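Local coordinates for putative acyl-[acyl-carrier-protein]--UDP-N-acetylglucosamine O-acyltransferase (Bacteroides fragilis, PDB 4R36) that probably transfers an acyl chain from acyl carrier protein to the sugar of UDP-N-acetylglucosamine, as LpxA enzymes do, at residues 179-190 against 194-205. Residues are numbered along the deposited sequence; the frame is centred on the assembly and turned at random.
Sequences GGYVMIQGGCRF and IPPYIIAGREPI
Gly179 N donates to Ile194 O at 2.8 Å, and Gly180 O accepts from Tyr197 N. The type II turns 179-182 and 195-198 thus lie one upon the other. Tyr181 and Tyr197 point the same way, with near-parallel rings (14°) slid apart so that they barely overlap; Tyr181 CD2 reaches Tyr197 CE1 at 3.6 Å. Val182 CG1 meets Ile194 CG2. Met183 N and O then bind Ile198 O and Ala200 N, pairing the strands in parallel. Ile184 CD1 touches Ile194 CD1 at 3.5 Å, inside the coil. Gln185 N bonds Ala200 O, while Gln185 OE1 reaches Arg202 N through a water. Cys188 CB packs on Ile205 CD1. Arg189 meets Glu203 side-on: NH2 to OE2 is 2.9 Å and nearly straight, NE to OE1 3.2 Å. The guanidinium and carboxylate planes stand 72° apart. OE2 lies in the guanidinium plane, and both oxygens are met from above the carboxylate plane. Arg189 NH1 binds Gly186 O of the third subunit, tying this salt bridge to the trimer interface. With CG between the backbone N and the carbonyl carbon (chi1 58°), the Phe190 ring turns a face to Ile194 CD1, 3.6 Å from the ring centroid, in a CH-pi contact. Stacked turns, parallel strands and inward aliphatic side chains are characteristic of the left-handed beta helix, here at its last coil, next to the C-terminal helices.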
# COMPACT_ATOMS: atom_id res chain seq x y z
N GLY A 179 12.75 12.55 13.88
CA GLY A 179 13.62 13.74 13.92
C GLY A 179 14.05 14.15 12.55
O GLY A 179 13.88 13.41 11.55
N GLY A 180 14.54 15.39 12.48
CA GLY A 180 15.03 15.88 11.21
C GLY A 180 16.14 15.11 10.60
O GLY A 180 16.96 14.52 11.33
N TYR A 181 16.20 15.12 9.28
CA TYR A 181 17.32 14.57 8.48
C TYR A 181 17.53 13.03 8.59
O TYR A 181 18.56 12.50 8.27
CB TYR A 181 18.63 15.29 8.81
CG TYR A 181 18.59 16.72 8.42
CD1 TYR A 181 18.81 17.09 7.09
CD2 TYR A 181 18.34 17.69 9.34
CE1 TYR A 181 18.77 18.42 6.74
CE2 TYR A 181 18.27 19.04 8.96
CZ TYR A 181 18.51 19.38 7.66
OH TYR A 181 18.47 20.68 7.16
N VAL A 182 16.50 12.34 9.01
CA VAL A 182 16.51 10.90 9.13
C VAL A 182 16.26 10.35 7.75
O VAL A 182 15.59 11.01 6.91
CB VAL A 182 15.37 10.54 10.06
CG1 VAL A 182 14.82 9.16 9.88
CG2 VAL A 182 15.70 10.81 11.54
N MET A 183 16.80 9.18 7.48
CA MET A 183 16.35 8.41 6.37
C MET A 183 15.83 7.09 6.90
O MET A 183 16.55 6.32 7.56
CB MET A 183 17.46 8.19 5.42
CG MET A 183 16.87 7.73 4.11
SD MET A 183 17.17 5.99 4.11
CE MET A 183 16.13 5.74 2.64
N ILE A 184 14.57 6.80 6.59
CA ILE A 184 13.96 5.54 7.02
C ILE A 184 13.84 4.66 5.78
O ILE A 184 13.21 5.05 4.77
CB ILE A 184 12.58 5.75 7.64
CG1 ILE A 184 12.68 6.79 8.76
CG2 ILE A 184 12.05 4.43 8.14
CD1 ILE A 184 11.34 7.07 9.47
N GLN A 185 14.35 3.45 5.89
CA GLN A 185 14.39 2.57 4.74
C GLN A 185 13.04 1.92 4.46
O GLN A 185 12.19 1.80 5.32
CB GLN A 185 15.47 1.50 4.97
CG GLN A 185 16.86 2.21 4.92
CD GLN A 185 18.05 1.23 4.98
OE1 GLN A 185 17.91 0.09 5.41
NE2 GLN A 185 19.21 1.69 4.53
N GLY A 186 12.87 1.53 3.20
CA GLY A 186 11.56 1.08 2.70
C GLY A 186 11.06 -0.16 3.34
O GLY A 186 11.81 -1.10 3.61
N GLY A 187 9.79 -0.16 3.69
CA GLY A 187 9.21 -1.31 4.35
C GLY A 187 9.43 -1.44 5.82
O GLY A 187 8.89 -2.40 6.45
N CYS A 188 10.19 -0.51 6.43
CA CYS A 188 10.36 -0.57 7.88
C CYS A 188 9.15 -0.16 8.66
O CYS A 188 8.28 0.60 8.18
CB CYS A 188 11.59 0.27 8.31
SG CYS A 188 13.11 -0.43 7.59
N ARG A 189 9.08 -0.64 9.90
CA ARG A 189 8.01 -0.29 10.78
C ARG A 189 8.58 0.01 12.14
O ARG A 189 9.57 -0.62 12.55
CB ARG A 189 6.97 -1.40 10.89
CG ARG A 189 7.60 -2.74 11.27
CD ARG A 189 6.58 -3.91 11.21
NE ARG A 189 7.23 -5.19 11.42
CZ ARG A 189 6.69 -6.38 11.27
NH1 ARG A 189 5.42 -6.50 10.89
NH2 ARG A 189 7.39 -7.46 11.58
N PHE A 190 7.91 0.90 12.89
CA PHE A 190 8.47 1.27 14.16
C PHE A 190 7.42 1.80 15.10
O PHE A 190 6.40 2.39 14.62
CB PHE A 190 9.58 2.31 14.02
CG PHE A 190 9.17 3.58 13.33
CD1 PHE A 190 9.12 3.67 11.96
CD2 PHE A 190 8.96 4.73 14.07
CE1 PHE A 190 8.75 4.90 11.31
CE2 PHE A 190 8.64 5.96 13.47
CZ PHE A 190 8.52 6.05 12.06
N ILE A 194 12.41 8.09 16.37
CA ILE A 194 13.64 8.03 15.59
C ILE A 194 14.41 9.33 15.71
O ILE A 194 13.94 10.36 15.24
CB ILE A 194 13.36 7.71 14.14
CG1 ILE A 194 12.55 6.39 14.07
CG2 ILE A 194 14.64 7.57 13.35
CD1 ILE A 194 12.28 5.97 12.67
N PRO A 195 15.59 9.27 16.32
CA PRO A 195 16.29 10.53 16.62
C PRO A 195 16.92 11.14 15.36
O PRO A 195 17.14 10.42 14.36
CB PRO A 195 17.33 10.11 17.69
CG PRO A 195 17.62 8.71 17.31
CD PRO A 195 16.31 8.12 16.85
N PRO A 196 17.27 12.43 15.41
CA PRO A 196 17.65 13.15 14.17
C PRO A 196 18.93 12.71 13.52
O PRO A 196 19.80 12.17 14.24
CB PRO A 196 17.74 14.59 14.61
CG PRO A 196 17.82 14.55 16.07
CD PRO A 196 17.10 13.33 16.54
N TYR A 197 19.03 12.84 12.21
CA TYR A 197 20.23 12.61 11.42
C TYR A 197 20.58 11.12 11.11
O TYR A 197 21.58 10.87 10.48
CB TYR A 197 21.47 13.28 12.08
CG TYR A 197 21.26 14.70 12.43
CD1 TYR A 197 21.10 15.65 11.44
CD2 TYR A 197 21.32 15.12 13.75
CE1 TYR A 197 20.88 16.98 11.75
CE2 TYR A 197 21.07 16.45 14.08
CZ TYR A 197 20.92 17.37 13.07
OH TYR A 197 20.63 18.64 13.39
N ILE A 198 19.81 10.15 11.63
CA ILE A 198 20.19 8.74 11.46
C ILE A 198 19.52 8.07 10.26
O ILE A 198 18.53 8.57 9.72
CB ILE A 198 19.95 7.90 12.73
CG1 ILE A 198 18.48 7.62 13.03
CG2 ILE A 198 20.60 8.57 13.93
CD1 ILE A 198 18.25 6.46 13.96
N ILE A 199 20.11 6.95 9.86
CA ILE A 199 19.46 5.97 9.03
C ILE A 199 18.82 4.92 9.91
O ILE A 199 19.45 4.37 10.84
CB ILE A 199 20.43 5.32 8.05
CG1 ILE A 199 21.15 6.38 7.18
CG2 ILE A 199 19.73 4.28 7.16
CD1 ILE A 199 22.28 5.81 6.35
N ALA A 200 17.53 4.62 9.66
CA ALA A 200 16.83 3.58 10.36
C ALA A 200 16.43 2.56 9.33
O ALA A 200 15.82 2.89 8.30
CB ALA A 200 15.62 4.11 11.09
N GLY A 201 16.80 1.31 9.59
CA GLY A 201 16.52 0.22 8.67
C GLY A 201 16.51 -1.14 9.31
O GLY A 201 16.62 -1.25 10.55
N ARG A 202 16.32 -2.16 8.48
CA ARG A 202 16.20 -3.57 8.90
C ARG A 202 14.87 -3.92 9.56
O ARG A 202 14.07 -3.06 9.90
CB ARG A 202 17.34 -3.99 9.83
CG ARG A 202 18.69 -3.63 9.17
CD ARG A 202 19.90 -4.23 9.85
NE ARG A 202 21.23 -3.90 9.20
CZ ARG A 202 21.81 -4.45 8.12
NH1 ARG A 202 21.23 -5.39 7.37
NH2 ARG A 202 23.02 -4.10 7.78
N GLU A 203 14.71 -5.21 9.80
CA GLU A 203 13.64 -5.72 10.64
C GLU A 203 14.20 -6.63 11.74
O GLU A 203 14.90 -7.58 11.39
CB GLU A 203 12.71 -6.59 9.76
CG GLU A 203 11.65 -7.40 10.51
CD GLU A 203 10.69 -6.57 11.34
OE1 GLU A 203 10.44 -5.40 11.00
OE2 GLU A 203 10.15 -7.10 12.35
N PRO A 204 13.86 -6.41 12.99
CA PRO A 204 13.22 -5.18 13.49
C PRO A 204 14.07 -3.93 13.18
O PRO A 204 15.27 -4.04 12.96
CB PRO A 204 13.15 -5.38 15.02
CG PRO A 204 13.47 -6.84 15.24
CD PRO A 204 14.32 -7.30 14.10
N ILE A 205 13.43 -2.77 13.16
CA ILE A 205 14.12 -1.55 12.79
C ILE A 205 15.32 -1.27 13.72
O ILE A 205 15.27 -1.64 14.90
CB ILE A 205 13.11 -0.35 12.80
CG1 ILE A 205 13.63 0.74 11.89
CG2 ILE A 205 12.77 0.12 14.21
CD1 ILE A 205 12.64 1.88 11.65
O HOH W 1 16.22 -1.80 5.62
O HOH W 2 10.90 -4.20 8.04
O HOH W 3 11.26 -2.71 10.32
O HOH W 4 10.62 -2.81 13.71
O HOH W 5 9.20 -5.20 13.95